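Side-chain contacts in putative glucarate dehydratase (Pseudomonas fluorescens, PDB 4IT1), which probably catalyses the magnesium-dependent dehydration of D-glucarate to 5-dehydro-4-deoxy-D-glucarate, as a member of the mandelate racemase/muconate lactonizing enzyme family: residues Q97-V102 and K127-A132; L143-L148 and V153-G158; R323-L328 and A355-A360; I349-M354 and G392-T397. All blocks are in the same frame, centred on the assembly; numbering follows the deposited sequence.

How the interactions relate
Interactions 1 and 2 share helix 128-148, with their centres about 21 Å apart, and belong to the N-terminal family domain. Interactions 3 and 4 belong to the C-terminal barrel and share helix 348-360, their centres about 12 Å apart. Along the chain 1, 2 and 3 follow in series, while the segments of 3 and 4 alternate. A salt bridge from Arg99 NH2 to Asp324 OD2 (2.7 Å) joins 1 to 3, a probable hydrogen bond links Val153 to His356 between 2 and 3, and Val153 also packs on Ile396 of interaction 4. Through these ties the N-terminal domain and the barrel meet, and at interactions 2 and 3 the second subunit adjoins them.

Interaction 1 (Q97-V102 and K127-A132); sequences QLRRIV and KAVSNA
With chi1 at 172° in Val102 and 171° in Val129, each valine sets its CG1 opposite its own backbone N, and these two methyls meet at 4.1 Å (Val102 CG1 to Val129 CG1). The contact is a helix pair in the N-terminal domain of the mandelate racemase/muconate lactonizing enzyme family: helix 95-107 runs past the start of helix 128-148, the two short axes 9.8 Å apart with their directions at 135°. Val102 CG1 does most of the work: it touches the methyl of Ala132 and the backbone carbonyl oxygen of Val129. Helix 74-87 covers the same apolar patch, putting Val83 on Val102 and Ile79 on Ala132.

Arg99 lies one helical turn back. Its long chain swings alongside the pair, and the guanidinium comes obliquely past Val129, Arg99 NH1 standing 4.5 Å from Val129 CG1. That brush is minor beside its polar anchors, a salt bridge from NH2 to Asp324 and a cation-pi contact with Tyr133. The closest approach between the two segments is Val102 CG1 to Val129 O, 3.4 Å.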
# COMPACT_ATOMS: atom_id res chain seq x y z
N GLN A 97 15.77 3.22 3.52
CA GLN A 97 17.19 2.93 3.73
C GLN A 97 17.35 1.45 4.08
O GLN A 97 18.11 0.74 3.42
CB GLN A 97 17.77 3.81 4.85
CG GLN A 97 19.21 3.52 5.25
CD GLN A 97 20.21 4.31 4.44
OE1 GLN A 97 20.55 3.94 3.31
NE2 GLN A 97 20.71 5.40 5.02
N LEU A 98 16.62 0.99 5.09
CA LEU A 98 16.64 -0.42 5.50
C LEU A 98 16.41 -1.40 4.34
O LEU A 98 17.02 -2.47 4.30
CB LEU A 98 15.63 -0.70 6.62
CG LEU A 98 15.40 -2.18 6.96
CD1 LEU A 98 16.64 -2.81 7.60
CD2 LEU A 98 14.20 -2.41 7.85
N ARG A 99 15.53 -1.04 3.41
CA ARG A 99 15.27 -1.85 2.22
C ARG A 99 16.49 -1.89 1.29
O ARG A 99 16.91 -2.98 0.87
CB ARG A 99 14.02 -1.37 1.46
CG ARG A 99 13.57 -2.31 0.34
CD ARG A 99 12.22 -1.92 -0.24
NE ARG A 99 11.09 -2.47 0.51
CZ ARG A 99 10.63 -3.72 0.39
NH1 ARG A 99 11.19 -4.57 -0.46
NH2 ARG A 99 9.60 -4.12 1.12
N ARG A 100 17.06 -0.73 0.98
CA ARG A 100 18.22 -0.65 0.09
C ARG A 100 19.41 -1.44 0.64
O ARG A 100 20.18 -2.04 -0.11
CB ARG A 100 18.63 0.79 -0.17
CG ARG A 100 17.83 1.49 -1.26
CD ARG A 100 18.41 2.87 -1.56
NE ARG A 100 18.78 3.57 -0.33
CZ ARG A 100 18.11 4.59 0.20
NH1 ARG A 100 18.54 5.14 1.33
NH2 ARG A 100 17.01 5.06 -0.37
N ILE A 101 19.53 -1.44 1.97
CA ILE A 101 20.57 -2.19 2.67
C ILE A 101 20.38 -3.71 2.53
O ILE A 101 21.32 -4.42 2.17
CB ILE A 101 20.66 -1.75 4.16
CG1 ILE A 101 21.35 -0.39 4.25
CG2 ILE A 101 21.41 -2.78 5.02
CD1 ILE A 101 21.21 0.29 5.59
N VAL A 102 19.16 -4.19 2.79
CA VAL A 102 18.84 -5.61 2.65
C VAL A 102 19.08 -6.10 1.22
O VAL A 102 19.56 -7.22 1.02
CB VAL A 102 17.40 -5.94 3.10
CG1 VAL A 102 17.04 -7.38 2.76
CG2 VAL A 102 17.21 -5.69 4.59
N LYS A 127 12.61 -15.07 -2.08
CA LYS A 127 12.09 -14.44 -0.85
C LYS A 127 13.16 -13.81 0.03
O LYS A 127 12.85 -13.25 1.08
CB LYS A 127 11.32 -15.45 -0.01
CG LYS A 127 10.19 -16.18 -0.71
CD LYS A 127 8.85 -15.53 -0.46
CE LYS A 127 7.73 -16.44 -0.95
NZ LYS A 127 7.79 -16.66 -2.43
N ALA A 128 14.42 -13.91 -0.39
CA ALA A 128 15.56 -13.48 0.43
C ALA A 128 15.43 -12.04 0.94
O ALA A 128 15.46 -11.80 2.15
CB ALA A 128 16.87 -13.67 -0.33
N VAL A 129 15.30 -11.10 0.01
CA VAL A 129 15.13 -9.70 0.35
C VAL A 129 13.89 -9.50 1.25
O VAL A 129 13.98 -8.83 2.28
CB VAL A 129 15.07 -8.82 -0.92
CG1 VAL A 129 14.66 -7.39 -0.59
CG2 VAL A 129 16.42 -8.83 -1.62
N SER A 130 12.77 -10.12 0.88
CA SER A 130 11.50 -9.95 1.60
C SER A 130 11.49 -10.50 3.03
O SER A 130 10.99 -9.84 3.93
CB SER A 130 10.34 -10.53 0.80
OG SER A 130 10.07 -9.69 -0.30
N ASN A 131 12.02 -11.71 3.21
CA ASN A 131 12.12 -12.32 4.54
C ASN A 131 13.00 -11.51 5.49
O ASN A 131 12.64 -11.31 6.65
CB ASN A 131 12.66 -13.74 4.44
CG ASN A 131 11.76 -14.66 3.65
OD1 ASN A 131 10.74 -14.22 3.11
ND2 ASN A 131 12.12 -15.93 3.59
N ALA A 132 14.14 -11.05 4.98
CA ALA A 132 15.08 -10.27 5.79
C ALA A 132 14.57 -8.86 6.09
O ALA A 132 14.78 -8.35 7.20
CB ALA A 132 16.44 -10.22 5.11

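Interaction 2 (L143-L148 and V153-G158); sequences LQARYL and VDLLGG
Leu155 points its isobutyl group at the flank of helix 128-148, and its two methyls divide the surface between them. CD1 sits on the methyl of Ala145 (Leu155 CD1 to Ala145 CB, 3.7 Å) and also lies near that residue's backbone N. The other methyl serves Gln144 and Leu148: Leu155 CD2 is 4.1 Å from Leu148 CD1 and 3.4 Å from Gln144 OE1. The side chains of Gln144 and Leu155 cross obliquely. The leucine fork straddles Gln144 CB, with Leu155 CD1 at 4.0 Å and Leu155 CD2 at 4.1 Å from it, while the extended amide passes along one prong. Gln144 gets its reach from a straight chain beyond CG (chi2 180°). NE2 is held by Pro92 O, whereas OE1 is buried against the CD2 methyl and has no polar partner in the model.

Here the chain leaves the last helix of the N-terminal domain and heads for strand 163-170, the first strand of the barrel. The loop carrying Leu155 is a compact turn: Val153 O accepts from both Leu156 N and Gly158 N. Gly157 and Gly158 follow with positive phi, 95° and 102°. The dimer interface is close by, where Leu148 packs on Leu148 of the second subunit and Gly158 O takes a hydrogen bond from Asn96 ND2 of that subunit.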
# COMPACT_ATOMS: atom_id res chain seq x y z
N LEU A 143 9.70 -0.46 17.50
CA LEU A 143 10.53 0.57 18.10
C LEU A 143 9.78 1.90 18.09
O LEU A 143 9.57 2.51 19.14
CB LEU A 143 11.85 0.73 17.34
CG LEU A 143 13.12 1.15 18.08
CD1 LEU A 143 13.85 2.21 17.26
CD2 LEU A 143 12.87 1.68 19.48
N GLN A 144 9.41 2.35 16.89
CA GLN A 144 8.67 3.60 16.69
C GLN A 144 7.48 3.71 17.64
O GLN A 144 7.23 4.77 18.21
CB GLN A 144 8.17 3.70 15.25
CG GLN A 144 9.27 3.85 14.21
CD GLN A 144 8.72 3.95 12.79
OE1 GLN A 144 7.58 4.35 12.57
NE2 GLN A 144 9.55 3.59 11.81
N ALA A 145 6.76 2.60 17.79
CA ALA A 145 5.55 2.54 18.61
C ALA A 145 5.81 2.69 20.10
O ALA A 145 5.01 3.29 20.82
CB ALA A 145 4.80 1.25 18.33
N ARG A 146 6.93 2.13 20.57
CA ARG A 146 7.37 2.27 21.97
C ARG A 146 7.76 3.72 22.29
O ARG A 146 7.42 4.24 23.36
CB ARG A 146 8.54 1.33 22.27
CG ARG A 146 8.20 -0.16 22.30
CD ARG A 146 7.70 -0.58 23.67
NE ARG A 146 7.40 -2.01 23.74
CZ ARG A 146 6.62 -2.57 24.67
NH1 ARG A 146 6.05 -1.82 25.61
NH2 ARG A 146 6.41 -3.88 24.66
N TYR A 147 8.46 4.36 21.35
CA TYR A 147 8.88 5.76 21.45
C TYR A 147 7.69 6.73 21.39
O TYR A 147 7.71 7.79 22.02
CB TYR A 147 9.87 6.05 20.32
CG TYR A 147 10.28 7.49 20.09
CD1 TYR A 147 10.80 8.28 21.12
CD2 TYR A 147 10.18 8.05 18.82
CE1 TYR A 147 11.19 9.59 20.89
CE2 TYR A 147 10.58 9.36 18.58
CZ TYR A 147 11.08 10.13 19.61
OH TYR A 147 11.46 11.42 19.35
N LEU A 148 6.66 6.35 20.64
CA LEU A 148 5.44 7.13 20.54
C LEU A 148 4.42 6.76 21.62
O LEU A 148 3.41 7.45 21.78
CB LEU A 148 4.81 6.95 19.16
CG LEU A 148 5.20 7.98 18.11
CD1 LEU A 148 5.08 7.38 16.73
CD2 LEU A 148 4.34 9.23 18.25
N VAL A 153 -0.43 -0.86 15.77
CA VAL A 153 -1.54 -0.66 14.85
C VAL A 153 -1.81 0.82 14.48
O VAL A 153 -2.24 1.11 13.36
CB VAL A 153 -2.81 -1.37 15.38
CG1 VAL A 153 -3.31 -0.73 16.67
CG2 VAL A 153 -3.89 -1.42 14.31
N ASP A 154 -1.52 1.73 15.41
CA ASP A 154 -1.73 3.17 15.20
C ASP A 154 -0.79 3.77 14.16
O ASP A 154 -1.14 4.74 13.47
CB ASP A 154 -1.65 3.94 16.52
CG ASP A 154 -2.87 3.72 17.43
OD1 ASP A 154 -3.85 3.06 17.00
OD2 ASP A 154 -2.87 4.23 18.57
N LEU A 155 0.40 3.18 14.04
CA LEU A 155 1.35 3.53 12.98
C LEU A 155 0.81 3.15 11.62
O LEU A 155 1.15 3.76 10.61
CB LEU A 155 2.68 2.82 13.20
CG LEU A 155 3.59 3.32 14.32
CD1 LEU A 155 4.50 2.20 14.77
CD2 LEU A 155 4.39 4.53 13.86
N LEU A 156 -0.04 2.12 11.60
CA LEU A 156 -0.61 1.59 10.38
C LEU A 156 -2.01 2.14 10.10
O LEU A 156 -2.80 1.51 9.39
CB LEU A 156 -0.64 0.05 10.44
CG LEU A 156 0.60 -0.67 11.00
CD1 LEU A 156 0.36 -2.17 11.16
CD2 LEU A 156 1.83 -0.43 10.14
N GLY A 157 -2.32 3.31 10.66
CA GLY A 157 -3.61 3.99 10.43
C GLY A 157 -4.73 3.76 11.44
O GLY A 157 -5.82 4.33 11.30
N GLY A 158 -4.49 2.93 12.46
CA GLY A 158 -5.46 2.69 13.53
C GLY A 158 -6.22 1.38 13.42
O GLY A 158 -6.37 0.82 12.34

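Interaction 3 (R323-L328 and A355-A360); sequences RDTQTL and AHVAAA
Val357 CG2 is the atom on which this contact turns, meeting two consecutive residues of the neighbouring helix: Gln326 through its CG at 3.8 Å and Thr325 through its CG2 methyl at 4.0 Å. Thr325 and Val357 meet with their side chains at about a right angle. Gln326 takes part with its CG methylene, which lies against the valine methyl.

The next shell explains the poses. In Val357 a chi1 of 67° puts CG1 between backbone N and carbonyl carbon, which turns CG2 outward to the other helix. Thr325 has its hydroxyl bonded to Gly321 O, a turn back on its own side, and that bond probably helps hold the rotamer that directs CG2 to Val357. Thr325 also packs on Met341 and His316; Leu156 touches Gln326.

Wider still, these are successive outer helices of the (beta/alpha)7-beta barrel, 322-334 and 348-360, which come before and after strand 338-341 in the chain. They run in the same general sense, their short axes 9.9 Å apart and inclined at 37°. The Thr325 side chain is about 10 Å from that of His342, the predicted proton acceptor, and the contact does not involve that residue. With the threonine hydroxyl engaged elsewhere, carbon alone meets Val357, and this part of the interface is held by van der Waals packing.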
# COMPACT_ATOMS: atom_id res chain seq x y z
N ARG A 323 3.63 -3.21 6.37
CA ARG A 323 3.14 -2.25 5.39
C ARG A 323 2.92 -2.88 4.02
O ARG A 323 1.98 -2.51 3.31
CB ARG A 323 4.06 -1.03 5.30
CG ARG A 323 3.88 -0.07 6.46
CD ARG A 323 4.76 1.17 6.34
NE ARG A 323 4.66 1.99 7.55
CZ ARG A 323 5.42 3.04 7.84
NH1 ARG A 323 6.38 3.43 7.00
NH2 ARG A 323 5.23 3.70 8.96
N ASP A 324 3.78 -3.84 3.66
CA ASP A 324 3.64 -4.58 2.41
C ASP A 324 2.38 -5.45 2.43
O ASP A 324 1.70 -5.60 1.42
CB ASP A 324 4.88 -5.45 2.13
CG ASP A 324 6.04 -4.66 1.51
OD1 ASP A 324 5.88 -3.45 1.21
OD2 ASP A 324 7.11 -5.26 1.32
N THR A 325 2.10 -6.01 3.60
CA THR A 325 0.87 -6.78 3.83
C THR A 325 -0.41 -5.93 3.66
O THR A 325 -1.44 -6.44 3.18
CB THR A 325 0.90 -7.44 5.22
OG1 THR A 325 1.99 -8.38 5.28
CG2 THR A 325 -0.37 -8.18 5.51
N GLN A 326 -0.33 -4.65 4.02
CA GLN A 326 -1.45 -3.73 3.86
C GLN A 326 -1.65 -3.43 2.38
O GLN A 326 -2.78 -3.45 1.88
CB GLN A 326 -1.20 -2.42 4.61
CG GLN A 326 -1.09 -2.55 6.12
CD GLN A 326 -1.04 -1.20 6.80
OE1 GLN A 326 -2.06 -0.55 7.00
NE2 GLN A 326 0.16 -0.77 7.16
N THR A 327 -0.54 -3.18 1.69
CA THR A 327 -0.55 -3.05 0.24
C THR A 327 -1.22 -4.27 -0.39
O THR A 327 -2.13 -4.11 -1.20
CB THR A 327 0.86 -2.87 -0.33
OG1 THR A 327 1.47 -1.76 0.33
CG2 THR A 327 0.79 -2.57 -1.82
N LEU A 328 -0.79 -5.46 0.02
CA LEU A 328 -1.42 -6.67 -0.49
C LEU A 328 -2.93 -6.68 -0.23
O LEU A 328 -3.71 -6.97 -1.13
CB LEU A 328 -0.77 -7.95 0.05
CG LEU A 328 -1.47 -9.25 -0.40
CD1 LEU A 328 -1.48 -9.46 -1.92
CD2 LEU A 328 -0.89 -10.46 0.32
N ALA A 355 -1.33 -10.01 14.27
CA ALA A 355 -2.62 -9.52 14.78
C ALA A 355 -2.81 -8.02 14.54
O ALA A 355 -3.88 -7.60 14.09
CB ALA A 355 -2.80 -9.85 16.26
N HIS A 356 -1.77 -7.24 14.82
CA HIS A 356 -1.81 -5.80 14.61
C HIS A 356 -2.05 -5.37 13.17
O HIS A 356 -2.83 -4.45 12.93
CB HIS A 356 -0.55 -5.14 15.18
CG HIS A 356 -0.64 -4.84 16.64
ND1 HIS A 356 -0.58 -3.56 17.15
CD2 HIS A 356 -0.80 -5.66 17.71
CE1 HIS A 356 -0.69 -3.60 18.46
NE2 HIS A 356 -0.83 -4.86 18.83
N VAL A 357 -1.38 -6.01 12.21
CA VAL A 357 -1.61 -5.65 10.80
C VAL A 357 -2.98 -6.15 10.39
O VAL A 357 -3.71 -5.46 9.70
CB VAL A 357 -0.48 -6.12 9.84
CG1 VAL A 357 -0.41 -7.63 9.74
CG2 VAL A 357 -0.65 -5.50 8.46
N ALA A 358 -3.34 -7.34 10.86
CA ALA A 358 -4.68 -7.88 10.69
C ALA A 358 -5.75 -6.92 11.23
O ALA A 358 -6.89 -6.90 10.74
CB ALA A 358 -4.79 -9.23 11.38
N ALA A 359 -5.37 -6.12 12.23
CA ALA A 359 -6.30 -5.22 12.92
C ALA A 359 -6.46 -3.91 12.17
O ALA A 359 -7.49 -3.25 12.30
CB ALA A 359 -5.83 -4.97 14.35
N ALA A 360 -5.44 -3.54 11.39
CA ALA A 360 -5.50 -2.29 10.63
C ALA A 360 -6.11 -2.43 9.24
O ALA A 360 -6.27 -1.43 8.53
CB ALA A 360 -4.12 -1.65 10.55

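Interaction 4 (I349-M354 and G392-T397); sequences ISLMAM and GCVKIT
Leu351 and Met352 are the two residues of this part of helix 348-360 that reach across to Val394 on strand 393-395. Coming along from Ile349, Ser350 takes no part in the contact; its OG is hydrogen-bonded to His317 NE2 and Arg53 NH2. Leu351 comes next. It brings its branch point near the strand, Leu351 CG standing a loose 4.5 Å from Val394 CG2, and packs on Thr370 and Phe166 as well.

Met352 makes the closer approach. Its chain is bent: chi1 of -74° starts it beside the backbone N and chi2 of -55° bends it again, and the side chain crosses that of the valine at a slant. Met352 SD lies 3.8 Å from Val394 CG1. The terminal Met352 CE is modelled only 3.2 Å from Val394 CG1, tighter than normal carbon contact, and its exact placement is therefore doubtful. The valine meets the pair with one methyl each, CG1 for Met352 and CG2 for Leu351. Last in the segment, Met354 packs on Ser343, His316 and Phe166.

The contact joins helix 348-360 to strand 393-395, the strand paired with 163-170. Those two strands run antiparallel, Val394 bonding through its backbone to Val164, while helix 348-360 packs against both, through Phe166 and Val394, with Ala355 continuing the apolar row beside Val394 and Ile396.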
# COMPACT_ATOMS: atom_id res chain seq x y z
N ILE A 349 5.57 -13.15 19.55
CA ILE A 349 5.99 -11.95 18.82
C ILE A 349 5.33 -11.93 17.43
O ILE A 349 4.63 -10.97 17.07
CB ILE A 349 7.53 -11.84 18.67
CG1 ILE A 349 8.20 -11.79 20.05
CG2 ILE A 349 7.90 -10.63 17.83
CD1 ILE A 349 9.71 -11.68 20.02
N SER A 350 5.54 -12.99 16.66
CA SER A 350 4.91 -13.13 15.36
C SER A 350 3.40 -12.97 15.46
O SER A 350 2.78 -12.24 14.68
CB SER A 350 5.27 -14.48 14.72
OG SER A 350 6.59 -14.46 14.21
N LEU A 351 2.81 -13.66 16.45
CA LEU A 351 1.37 -13.65 16.64
C LEU A 351 0.84 -12.22 16.75
O LEU A 351 -0.22 -11.91 16.19
CB LEU A 351 0.98 -14.49 17.86
CG LEU A 351 -0.50 -14.77 18.16
CD1 LEU A 351 -1.20 -15.49 17.02
CD2 LEU A 351 -0.66 -15.55 19.46
N MET A 352 1.58 -11.35 17.43
CA MET A 352 1.15 -9.97 17.65
C MET A 352 1.36 -9.06 16.46
O MET A 352 0.49 -8.22 16.16
CB MET A 352 1.78 -9.37 18.92
CG MET A 352 1.19 -9.91 20.22
SD MET A 352 -0.61 -9.71 20.32
CE MET A 352 -1.04 -11.17 21.24
N ALA A 353 2.50 -9.19 15.78
CA ALA A 353 2.76 -8.44 14.55
C ALA A 353 1.67 -8.77 13.53
O ALA A 353 1.06 -7.88 12.95
CB ALA A 353 4.13 -8.79 13.99
N MET A 354 1.42 -10.07 13.37
CA MET A 354 0.33 -10.54 12.54
C MET A 354 -1.01 -9.93 12.97
O MET A 354 -1.72 -9.36 12.14
CB MET A 354 0.27 -12.07 12.55
CG MET A 354 -0.85 -12.63 11.70
SD MET A 354 -0.95 -14.43 11.62
CE MET A 354 -0.71 -14.88 13.34
N GLY A 392 -11.46 -17.48 20.74
CA GLY A 392 -10.82 -17.64 19.44
C GLY A 392 -10.30 -16.34 18.87
O GLY A 392 -10.26 -16.17 17.65
N CYS A 393 -9.89 -15.42 19.75
CA CYS A 393 -9.42 -14.11 19.33
C CYS A 393 -8.19 -13.64 20.10
O CYS A 393 -7.91 -14.12 21.20
CB CYS A 393 -10.52 -13.05 19.49
SG CYS A 393 -11.80 -13.06 18.22
N VAL A 394 -7.49 -12.68 19.51
CA VAL A 394 -6.36 -12.02 20.13
C VAL A 394 -6.72 -10.55 20.30
O VAL A 394 -7.06 -9.86 19.33
CB VAL A 394 -5.10 -12.17 19.26
CG1 VAL A 394 -3.95 -11.35 19.81
CG2 VAL A 394 -4.69 -13.63 19.15
N LYS A 395 -6.65 -10.07 21.55
CA LYS A 395 -6.97 -8.68 21.88
C LYS A 395 -5.88 -7.71 21.46
O LYS A 395 -4.70 -7.92 21.75
CB LYS A 395 -7.21 -8.53 23.39
CG LYS A 395 -8.67 -8.53 23.82
CD LYS A 395 -9.17 -9.92 24.16
CE LYS A 395 -10.35 -9.85 25.12
NZ LYS A 395 -11.01 -11.17 25.34
N ILE A 396 -6.28 -6.63 20.78
CA ILE A 396 -5.39 -5.51 20.52
C ILE A 396 -5.65 -4.46 21.60
O ILE A 396 -6.79 -4.01 21.78
CB ILE A 396 -5.62 -4.90 19.11
CG1 ILE A 396 -5.57 -5.98 18.03
CG2 ILE A 396 -4.62 -3.78 18.81
CD1 ILE A 396 -4.24 -6.72 17.93
N THR A 397 -4.60 -4.08 22.32
CA THR A 397 -4.72 -3.16 23.45
C THR A 397 -4.01 -1.83 23.20
O THR A 397 -3.54 -1.56 22.09
CB THR A 397 -4.20 -3.79 24.77
OG1 THR A 397 -2.76 -3.71 24.82
CG2 THR A 397 -4.64 -5.24 24.91